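PDB 6JAV: group II chitinase from Ostrinia furnacalis, which probably acts as an endochitinase that hydrolyses chitin, and is represented here by its first family 18 catalytic domain with an inhibitor bound. Local coordinates for residues Y7-Y12 with T370-P375; E326-K331 with L365-T370; Y229-W234 with K336-G341. One frame throughout, in Å; residues are numbered along the deposited sequence.

Interaction 1 of 3, residues Y7-Y12 with T370-P375; sequences YKLVCY and TELLNP
Tyr7, just before strand 8-14, and Leu9 within it receive Leu372 from the last turn of helix 363-373, so the C-terminal helix of the domain closes over its first barrel strand. The aromatic part is a CH-pi contact: Leu372 CD2 stands over one face of the Tyr7 ring, 4.2 Å from its centroid and 27° off the ring normal. The methyl is set toward the CB side of that face, and its nearest ring atom is Tyr7 CG, 3.8 Å from Leu372 CD2. The Leu372 carbonyl also comes up to the ring, with Leu372 O 3.7 Å from Tyr7 CD2. The aliphatic part belongs to the other branch, for Leu372 CD1 lies 4.1 Å from Leu9 CD1. Leu9 holds CG anti to its backbone nitrogen (chi1 -153°), which turns the isobutyl group to the helix. Strand pairing lies off to the flanks, where Lys8 and Val10 bond to the backbone of strand 342-346 and Leu9 to Thr37. Val332 of helix 325-337 also packs on Leu372. Between strand and helix the attraction is dispersive and hydrophobic, with one forked leucine gripping an aromatic face and an aliphatic chain, and depends on fit more than on directed polar bonds.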
loop_
_atom_site.group_PDB
_atom_site.type_symbol
_atom_site.label_atom_id
_atom_site.label_comp_id
_atom_site.label_asym_id
_atom_site.label_seq_id
_atom_site.Cartn_x
_atom_site.Cartn_y
_atom_site.Cartn_z
ATOM N N TYR A 7 13.871 11.116 -5.837
ATOM C CA TYR A 7 12.785 10.418 -5.165
ATOM C C TYR A 7 12.394 9.151 -5.911
ATOM O O TYR A 7 12.475 9.089 -7.144
ATOM C CB TYR A 7 11.556 11.305 -5.050
ATOM C CG TYR A 7 11.819 12.512 -4.191
ATOM C CD1 TYR A 7 12.059 12.366 -2.824
ATOM C CD2 TYR A 7 11.880 13.786 -4.741
ATOM C CE1 TYR A 7 12.335 13.471 -2.019
ATOM C CE2 TYR A 7 12.157 14.896 -3.947
ATOM C CZ TYR A 7 12.387 14.718 -2.594
ATOM O OH TYR A 7 12.665 15.819 -1.792
ATOM N N LYS A 8 11.937 8.167 -5.146
ATOM C CA LYS A 8 11.220 7.024 -5.684
ATOM C C LYS A 8 9.726 7.307 -5.684
ATOM O O LYS A 8 9.200 8.035 -4.825
ATOM C CB LYS A 8 11.436 5.805 -4.784
ATOM C CG LYS A 8 12.897 5.305 -4.729
ATOM C CD LYS A 8 13.011 4.040 -3.856
ATOM C CE LYS A 8 14.437 3.499 -3.818
ATOM N NZ LYS A 8 15.388 4.477 -3.206
ATOM N N LEU A 9 9.039 6.686 -6.634
ATOM C CA LEU A 9 7.573 6.627 -6.649
ATOM C C LEU A 9 7.263 5.153 -6.918
ATOM O O LEU A 9 7.422 4.668 -8.049
ATOM C CB LEU A 9 6.970 7.574 -7.694
ATOM C CG LEU A 9 5.550 8.076 -7.394
ATOM C CD1 LEU A 9 5.048 9.107 -8.434
ATOM C CD2 LEU A 9 4.553 6.973 -7.205
ATOM N N VAL A 10 6.904 4.433 -5.856
ATOM C CA VAL A 10 6.718 2.990 -5.896
ATOM C C VAL A 10 5.238 2.720 -6.135
ATOM O O VAL A 10 4.384 3.101 -5.321
ATOM C CB VAL A 10 7.192 2.341 -4.582
ATOM C CG1 VAL A 10 6.960 0.849 -4.594
ATOM C CG2 VAL A 10 8.686 2.635 -4.313
ATOM N N CYS A 11 4.920 2.085 -7.262
ATOM C CA CYS A 11 3.534 1.861 -7.666
ATOM C C CYS A 11 3.200 0.388 -7.523
ATOM O O CYS A 11 3.873 -0.456 -8.132
ATOM C CB CYS A 11 3.354 2.204 -9.140
ATOM S SG CYS A 11 3.646 3.933 -9.553
ATOM N N TYR A 12 2.148 0.070 -6.768
ATOM C CA TYR A 12 1.672 -1.310 -6.715
ATOM C C TYR A 12 0.733 -1.608 -7.877
ATOM O O TYR A 12 -0.195 -0.840 -8.166
ATOM C CB TYR A 12 0.995 -1.637 -5.368
ATOM C CG TYR A 12 1.989 -1.943 -4.262
ATOM C CD1 TYR A 12 2.545 -0.907 -3.499
ATOM C CD2 TYR A 12 2.406 -3.243 -4.029
ATOM C CE1 TYR A 12 3.514 -1.168 -2.519
ATOM C CE2 TYR A 12 3.363 -3.513 -3.049
ATOM C CZ TYR A 12 3.906 -2.467 -2.321
ATOM O OH TYR A 12 4.840 -2.731 -1.326
ATOM N N THR A 370 3.998 15.457 -10.136
ATOM C CA THR A 370 4.268 16.876 -10.324
ATOM C C THR A 370 4.833 17.495 -9.053
ATOM O O THR A 370 5.787 18.286 -9.109
ATOM C CB THR A 370 2.987 17.580 -10.741
ATOM O OG1 THR A 370 2.614 17.093 -12.032
ATOM C CG2 THR A 370 3.207 19.101 -10.808
ATOM N N GLU A 371 4.285 17.123 -7.894
ATOM C CA GLU A 371 4.800 17.692 -6.657
ATOM C C GLU A 371 6.199 17.168 -6.329
ATOM O O GLU A 371 7.053 17.930 -5.858
ATOM C CB GLU A 371 3.800 17.486 -5.524
ATOM C CG GLU A 371 4.075 18.372 -4.287
ATOM C CD GLU A 371 4.033 19.884 -4.582
ATOM O OE1 GLU A 371 3.066 20.359 -5.216
ATOM O OE2 GLU A 371 4.963 20.603 -4.162
ATOM N N LEU A 372 6.475 15.883 -6.586
ATOM C CA LEU A 372 7.823 15.367 -6.345
ATOM C C LEU A 372 8.853 16.074 -7.207
ATOM O O LEU A 372 10.002 16.257 -6.771
ATOM C CB LEU A 372 7.883 13.869 -6.649
ATOM C CG LEU A 372 7.282 12.958 -5.579
ATOM C CD1 LEU A 372 7.334 11.521 -6.095
ATOM C CD2 LEU A 372 8.076 13.069 -4.259
ATOM N N LEU A 373 8.486 16.444 -8.435
ATOM C CA LEU A 373 9.400 17.093 -9.368
ATOM C C LEU A 373 9.482 18.597 -9.163
ATOM O O LEU A 373 10.371 19.235 -9.736
ATOM C CB LEU A 373 9.023 16.775 -10.817
ATOM C CG LEU A 373 9.178 15.297 -11.188
ATOM C CD1 LEU A 373 8.662 15.033 -12.592
ATOM C CD2 LEU A 373 10.630 14.850 -11.061
ATOM N N ASN A 374 8.615 19.161 -8.343
ATOM C CA ASN A 374 8.650 20.586 -8.051
ATOM C C ASN A 374 9.742 20.858 -7.014
ATOM O O ASN A 374 9.706 20.272 -5.923
ATOM C CB ASN A 374 7.270 20.968 -7.531
ATOM C CG ASN A 374 7.189 22.384 -7.056
ATOM O OD1 ASN A 374 8.142 23.128 -7.161
ATOM N ND2 ASN A 374 6.038 22.765 -6.519
ATOM N N PRO A 375 10.731 21.707 -7.314
ATOM C CA PRO A 375 11.831 21.930 -6.353
ATOM C C PRO A 375 11.411 22.657 -5.089
ATOM O O PRO A 375 12.073 22.515 -4.050
ATOM C CB PRO A 375 12.837 22.771 -7.157
ATOM C CG PRO A 375 12.405 22.684 -8.576
ATOM C CD PRO A 375 10.929 22.461 -8.562
#

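Interaction 2 of 3, residues E326-K331 with L365-T370; sequences EIIKKK and LNAIKT
Ile328 and Ile368 bring the two helices to a closest CA-CA separation of 6.5 Å, and the segments 326-331 and 365-370 run in broadly the same sense. In the TIM barrel of family 18 these are successive outer helices: helix 325-337 leads into strand 342-346, and helix 363-373 follows that strand and lies back against the barrel. The small side chain of Ala367 is consistent with this closeness: Ala367 CB meets Ile328 CG2 at 4.1 Å. Ile328 carries the contact from its own helix. Its gamma methyl CG2 is anti to the backbone nitrogen, while CG1 is anti to the carbonyl carbon (chi1 -71°), and this rotation delivers CG2 to the neighbouring helix, where it also comes within 4.0 Å of the backbone Ile368 N. Ile368 points its CG1 branch into the same seam. On the barrel side of the pair, Met248 of strand 244-257 touches both isoleucines, and Ile345 and Leu9 touch Ile368. All three residues that meet here are buried and apolar, whereas charged groups of helix 325-337 find partners away from the seam, Lys331 with Asp323 and Glu326 with Lys303. Packing is tightest where Ile328 CG2 presses on Ile368 CG1 at 3.3 Å, shorter than usual for two carbons.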
loop_
_atom_site.group_PDB
_atom_site.type_symbol
_atom_site.label_atom_id
_atom_site.label_comp_id
_atom_site.label_asym_id
_atom_site.label_seq_id
_atom_site.Cartn_x
_atom_site.Cartn_y
_atom_site.Cartn_z
ATOM N N GLU A 326 -5.626 17.916 -3.607
ATOM C CA GLU A 326 -5.128 18.914 -2.663
ATOM C C GLU A 326 -4.333 18.264 -1.525
ATOM O O GLU A 326 -3.200 18.678 -1.224
ATOM C CB GLU A 326 -6.292 19.743 -2.118
ATOM C CG GLU A 326 -5.822 20.910 -1.273
ATOM C CD GLU A 326 -6.956 21.612 -0.549
ATOM O OE1 GLU A 326 -7.100 22.839 -0.733
ATOM O OE2 GLU A 326 -7.686 20.940 0.215
ATOM N N ILE A 327 -4.911 17.251 -0.868
ATOM C CA ILE A 327 -4.189 16.645 0.252
ATOM C C ILE A 327 -2.968 15.869 -0.231
ATOM O O ILE A 327 -1.957 15.793 0.480
ATOM C CB ILE A 327 -5.105 15.805 1.161
ATOM C CG1 ILE A 327 -4.497 15.618 2.563
ATOM C CG2 ILE A 327 -5.383 14.430 0.540
ATOM C CD1 ILE A 327 -4.415 16.915 3.376
ATOM N N ILE A 328 -3.027 15.302 -1.440
ATOM C CA ILE A 328 -1.864 14.613 -1.993
ATOM C C ILE A 328 -0.698 15.581 -2.135
ATOM O O ILE A 328 0.453 15.251 -1.783
ATOM C CB ILE A 328 -2.253 13.952 -3.328
ATOM C CG1 ILE A 328 -3.175 12.740 -3.095
ATOM C CG2 ILE A 328 -1.010 13.603 -4.128
ATOM C CD1 ILE A 328 -2.551 11.517 -2.439
ATOM N N LYS A 329 -0.954 16.792 -2.647
ATOM C CA LYS A 329 0.124 17.766 -2.749
ATOM C C LYS A 329 0.700 18.093 -1.378
ATOM O O LYS A 329 1.928 18.218 -1.223
ATOM C CB LYS A 329 -0.348 19.041 -3.452
ATOM C CG LYS A 329 -0.647 18.844 -4.929
ATOM C CD LYS A 329 -1.649 19.885 -5.393
ATOM C CE LYS A 329 -1.540 20.179 -6.878
ATOM N NZ LYS A 329 -2.139 21.514 -7.207
ATOM N N LYS A 330 -0.161 18.216 -0.364
ATOM C CA LYS A 330 0.325 18.463 0.994
ATOM C C LYS A 330 1.188 17.293 1.482
ATOM O O LYS A 330 2.267 17.489 2.065
ATOM C CB LYS A 330 -0.869 18.684 1.920
ATOM C CG LYS A 330 -0.532 18.990 3.359
ATOM C CD LYS A 330 -0.376 20.475 3.590
ATOM C CE LYS A 330 -0.092 20.783 5.054
ATOM N NZ LYS A 330 -1.272 20.617 5.929
ATOM N N LYS A 331 0.718 16.067 1.260
ATOM C CA LYS A 331 1.478 14.895 1.664
ATOM C C LYS A 331 2.826 14.810 0.954
ATOM O O LYS A 331 3.832 14.433 1.575
ATOM C CB LYS A 331 0.653 13.623 1.440
ATOM C CG LYS A 331 -0.475 13.464 2.418
ATOM C CD LYS A 331 -1.243 12.177 2.181
ATOM C CE LYS A 331 -2.277 11.958 3.274
ATOM N NZ LYS A 331 -2.951 10.634 3.162
ATOM N N LEU A 365 -2.122 10.208 -9.188
ATOM C CA LEU A 365 -0.732 9.849 -9.428
ATOM C C LEU A 365 0.020 10.962 -10.143
ATOM O O LEU A 365 1.181 11.244 -9.811
ATOM C CB LEU A 365 -0.682 8.521 -10.182
ATOM C CG LEU A 365 0.683 7.873 -10.375
ATOM C CD1 LEU A 365 1.478 7.775 -9.048
ATOM C CD2 LEU A 365 0.471 6.493 -11.004
ATOM N N ASN A 366 -0.620 11.634 -11.099
ATOM C CA ASN A 366 0.025 12.803 -11.704
ATOM C C ASN A 366 0.274 13.915 -10.689
ATOM O O ASN A 366 1.274 14.633 -10.791
ATOM C CB ASN A 366 -0.780 13.327 -12.891
ATOM C CG ASN A 366 -0.364 12.683 -14.178
ATOM O OD1 ASN A 366 0.756 12.901 -14.660
ATOM N ND2 ASN A 366 -1.257 11.877 -14.760
ATOM N N ALA A 367 -0.639 14.105 -9.738
ATOM C CA ALA A 367 -0.408 15.119 -8.702
ATOM C C ALA A 367 0.836 14.776 -7.884
ATOM O O ALA A 367 1.640 15.662 -7.558
ATOM C CB ALA A 367 -1.635 15.246 -7.793
ATOM N N ILE A 368 1.018 13.496 -7.556
ATOM C CA ILE A 368 2.216 13.077 -6.830
ATOM C C ILE A 368 3.466 13.365 -7.645
ATOM O O ILE A 368 4.441 13.936 -7.134
ATOM C CB ILE A 368 2.132 11.586 -6.452
ATOM C CG1 ILE A 368 0.973 11.308 -5.497
ATOM C CG2 ILE A 368 3.481 11.122 -5.835
ATOM C CD1 ILE A 368 0.674 9.826 -5.291
ATOM N N LYS A 369 3.481 12.934 -8.916
ATOM C CA LYS A 369 4.648 13.141 -9.766
ATOM C C LYS A 369 4.998 14.620 -9.862
ATOM O O LYS A 369 6.166 15.009 -9.699
ATOM C CB LYS A 369 4.382 12.550 -11.158
ATOM C CG LYS A 369 5.421 12.973 -12.170
ATOM C CD LYS A 369 5.119 12.315 -13.502
ATOM C CE LYS A 369 6.119 12.736 -14.572
ATOM N NZ LYS A 369 5.747 12.137 -15.891
ATOM N N THR A 370 3.998 15.457 -10.136
ATOM C CA THR A 370 4.268 16.876 -10.324
ATOM C C THR A 370 4.833 17.495 -9.053
ATOM O O THR A 370 5.787 18.286 -9.109
ATOM C CB THR A 370 2.987 17.580 -10.741
ATOM O OG1 THR A 370 2.614 17.093 -12.032
ATOM C CG2 THR A 370 3.207 19.101 -10.808
#

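Interaction 3 of 3, residues Y229-W234 with K336-G341; sequences YTIHYW and KSLNLG. With NAG (2-acetamido-2-deoxy-beta-D-glucopyranose), chain C.
A Schellman motif ends helix 325-337, and the two leucines flanking its positive-phi residue Asn339 (phi 57°) pack against helix 227-236 beside the N-glycan on Asn228. Within the motif Asn339 N bonds back to Lys336 O at 3.0 Å, and the chain turn sends Leu338 and Leu340 to the same neighbour. Ile231 meets both through one methyl: CG2, held anti to the backbone nitrogen while chi1 is -64°, lies 4.0 Å from Leu338 CD1 and 3.9 Å from Leu340 CD1. The His232 ring lies between Leu338, at the end of helix 325-337, and the sugar. Leu338 comes obliquely from one side of the imidazole, its CD2 3.8 Å from His232 NE2 and its CD1 3.9 Å from His232 CE1. From the opposite side the N-acetylglucosamine covers the ring, with C6 over the face and C5 4.0 Å above the plane toward the rim. A hydrogen bond from His232 ND1 to the backbone oxygen of Asn228, the residue that carries the sugar, helps to set the ring's rotation. Ile231 faces inward on Val195 of strand 192-195 and on Ile244 and Met246 of strand 244-257, while Gly341 pairs with Lys8 as the chain enters strand 342-346; the contact therefore joins helix 227-236 to the turn between helix 325-337 and strand 342-346.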
loop_
_atom_site.group_PDB
_atom_site.type_symbol
_atom_site.label_atom_id
_atom_site.label_comp_id
_atom_site.label_asym_id
_atom_site.label_seq_id
_atom_site.Cartn_x
_atom_site.Cartn_y
_atom_site.Cartn_z
ATOM N N TYR A 229 2.853 11.005 12.763
ATOM C CA TYR A 229 3.369 10.212 13.877
ATOM C C TYR A 229 4.077 8.958 13.363
ATOM O O TYR A 229 5.193 8.633 13.788
ATOM C CB TYR A 229 2.240 9.813 14.835
ATOM C CG TYR A 229 2.779 9.030 16.009
ATOM C CD1 TYR A 229 2.998 7.657 15.927
ATOM C CD2 TYR A 229 3.119 9.683 17.183
ATOM C CE1 TYR A 229 3.549 6.952 16.997
ATOM C CE2 TYR A 229 3.661 8.986 18.244
ATOM C CZ TYR A 229 3.863 7.626 18.141
ATOM O OH TYR A 229 4.406 6.922 19.207
ATOM N N THR A 230 3.422 8.232 12.455
ATOM C CA THR A 230 3.968 6.967 11.967
ATOM C C THR A 230 5.347 7.148 11.344
ATOM O O THR A 230 6.261 6.350 11.592
ATOM C CB THR A 230 3.002 6.407 10.926
ATOM O OG1 THR A 230 1.783 6.015 11.562
ATOM C CG2 THR A 230 3.625 5.206 10.216
ATOM N N ILE A 231 5.493 8.130 10.461
ATOM C CA ILE A 231 6.765 8.303 9.769
ATOM C C ILE A 231 7.857 8.700 10.753
ATOM O O ILE A 231 8.975 8.162 10.721
ATOM C CB ILE A 231 6.599 9.313 8.611
ATOM C CG1 ILE A 231 5.634 8.778 7.535
ATOM C CG2 ILE A 231 7.969 9.697 8.036
ATOM C CD1 ILE A 231 6.116 7.515 6.854
ATOM N N HIS A 232 7.538 9.609 11.678
ATOM C CA HIS A 232 8.547 9.970 12.665
ATOM C C HIS A 232 8.871 8.803 13.584
ATOM O O HIS A 232 10.017 8.672 14.027
ATOM C CB HIS A 232 8.050 11.166 13.468
ATOM C CG HIS A 232 8.268 12.480 12.789
ATOM N ND1 HIS A 232 7.273 13.161 12.118
ATOM C CD2 HIS A 232 9.378 13.250 12.691
ATOM C CE1 HIS A 232 7.764 14.286 11.624
ATOM N NE2 HIS A 232 9.038 14.370 11.966
ATOM N N TYR A 233 7.907 7.921 13.841
ATOM C CA TYR A 233 8.155 6.777 14.705
ATOM C C TYR A 233 9.078 5.764 14.037
ATOM O O TYR A 233 10.008 5.253 14.670
ATOM C CB TYR A 233 6.830 6.139 15.099
ATOM C CG TYR A 233 6.958 5.211 16.282
ATOM C CD1 TYR A 233 7.371 5.698 17.510
ATOM C CD2 TYR A 233 6.673 3.872 16.177
ATOM C CE1 TYR A 233 7.501 4.856 18.601
ATOM C CE2 TYR A 233 6.790 3.015 17.276
ATOM C CZ TYR A 233 7.211 3.523 18.474
ATOM O OH TYR A 233 7.320 2.680 19.569
ATOM N N TRP A 234 8.861 5.466 12.742
ATOM C CA TRP A 234 9.828 4.623 12.031
ATOM C C TRP A 234 11.238 5.201 12.114
ATOM O O TRP A 234 12.210 4.457 12.311
ATOM C CB TRP A 234 9.375 4.379 10.569
ATOM C CG TRP A 234 8.419 3.242 10.472
ATOM C CD1 TRP A 234 7.058 3.296 10.489
ATOM C CD2 TRP A 234 8.765 1.859 10.340
ATOM N NE1 TRP A 234 6.521 2.014 10.408
ATOM C CE2 TRP A 234 7.559 1.118 10.330
ATOM C CE3 TRP A 234 9.993 1.170 10.280
ATOM C CZ2 TRP A 234 7.536 -0.282 10.255
ATOM C CZ3 TRP A 234 9.973 -0.222 10.176
ATOM C CH2 TRP A 234 8.742 -0.935 10.164
ATOM N N LYS A 336 8.911 15.620 0.917
ATOM C CA LYS A 336 10.082 16.401 0.553
ATOM C C LYS A 336 10.677 17.099 1.771
ATOM O O LYS A 336 11.907 17.118 1.942
ATOM C CB LYS A 336 9.689 17.428 -0.507
ATOM C CG LYS A 336 9.283 16.805 -1.855
ATOM C CD LYS A 336 9.138 17.883 -2.950
ATOM C CE LYS A 336 7.983 18.805 -2.650
ATOM N NZ LYS A 336 7.681 19.826 -3.717
ATOM N N SER A 337 9.823 17.642 2.640
ATOM C CA SER A 337 10.296 18.368 3.823
ATOM C C SER A 337 11.146 17.492 4.737
ATOM O O SER A 337 12.085 17.992 5.381
ATOM C CB SER A 337 9.114 18.955 4.588
ATOM O OG SER A 337 8.391 17.968 5.333
ATOM N N LEU A 338 10.816 16.204 4.847
ATOM C CA LEU A 338 11.547 15.254 5.686
ATOM C C LEU A 338 12.646 14.527 4.927
ATOM O O LEU A 338 13.303 13.649 5.508
ATOM C CB LEU A 338 10.581 14.227 6.287
ATOM C CG LEU A 338 9.588 14.727 7.349
ATOM C CD1 LEU A 338 8.768 13.563 7.877
ATOM C CD2 LEU A 338 10.292 15.425 8.506
ATOM N N ASN A 339 12.846 14.846 3.645
ATOM C CA ASN A 339 13.857 14.202 2.808
ATOM C C ASN A 339 13.685 12.690 2.746
ATOM O O ASN A 339 14.674 11.948 2.682
ATOM C CB ASN A 339 15.284 14.577 3.252
ATOM C CG ASN A 339 15.575 16.022 2.986
ATOM O OD1 ASN A 339 15.644 16.431 1.835
ATOM N ND2 ASN A 339 15.712 16.815 4.047
ATOM N N LEU A 340 12.424 12.237 2.759
ATOM C CA LEU A 340 12.155 10.812 2.667
ATOM C C LEU A 340 12.583 10.282 1.306
ATOM O O LEU A 340 12.820 11.038 0.358
ATOM C CB LEU A 340 10.675 10.487 2.897
ATOM C CG LEU A 340 10.036 11.010 4.177
ATOM C CD1 LEU A 340 8.571 10.581 4.250
ATOM C CD2 LEU A 340 10.796 10.518 5.417
ATOM N N GLY A 341 12.660 8.948 1.220
ATOM C CA GLY A 341 13.049 8.303 -0.019
ATOM C C GLY A 341 12.071 8.550 -1.148
ATOM O O GLY A 341 12.466 8.545 -2.313
HETATM C C1 NAG C . 4.458 15.581 13.726
HETATM C C2 NAG C . 3.859 16.694 14.572
HETATM C C3 NAG C . 4.908 17.244 15.547
HETATM C C4 NAG C . 5.541 16.111 16.349
HETATM C C5 NAG C . 6.076 15.031 15.418
HETATM C C6 NAG C . 6.634 13.824 16.149
HETATM C C7 NAG C . 2.070 18.209 13.816
HETATM C C8 NAG C . 1.231 17.625 14.906
HETATM N N2 NAG C . 3.326 17.749 13.723
HETATM O O3 NAG C . 4.259 18.134 16.448
HETATM O O4 NAG C . 6.596 16.591 17.176
HETATM O O5 NAG C . 5.009 14.570 14.576
HETATM O O6 NAG C . 5.633 12.963 16.684
HETATM O O7 NAG C . 1.642 19.081 13.073
#

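Helix 363-373 serves interactions 1 and 2, whose centres are 9 Å apart and which share Thr370; Leu9 CD1 touches Ile368 CG2 at 3.6 Å, merging them into one hydrophobic layer. Helix 325-337 links interaction 2 to interaction 3, 16 Å away between centres. Interactions 1 and 3 are joined by polar bonds: the salt bridge Glu371 OE2 to Lys336 NZ spans 2.9 Å. All three belong to the outer layer of the barrel. Interaction 3 alone touches the N-acetylglucosamine, through His232. None includes a residue of the inhibitor pocket, which Trp16, Trp86 and Asp199 help to form, but segment 7-12 leads inward, where Tyr12 OH bonds Asp124 in the acidic signature characteristic of family 18 chitinases.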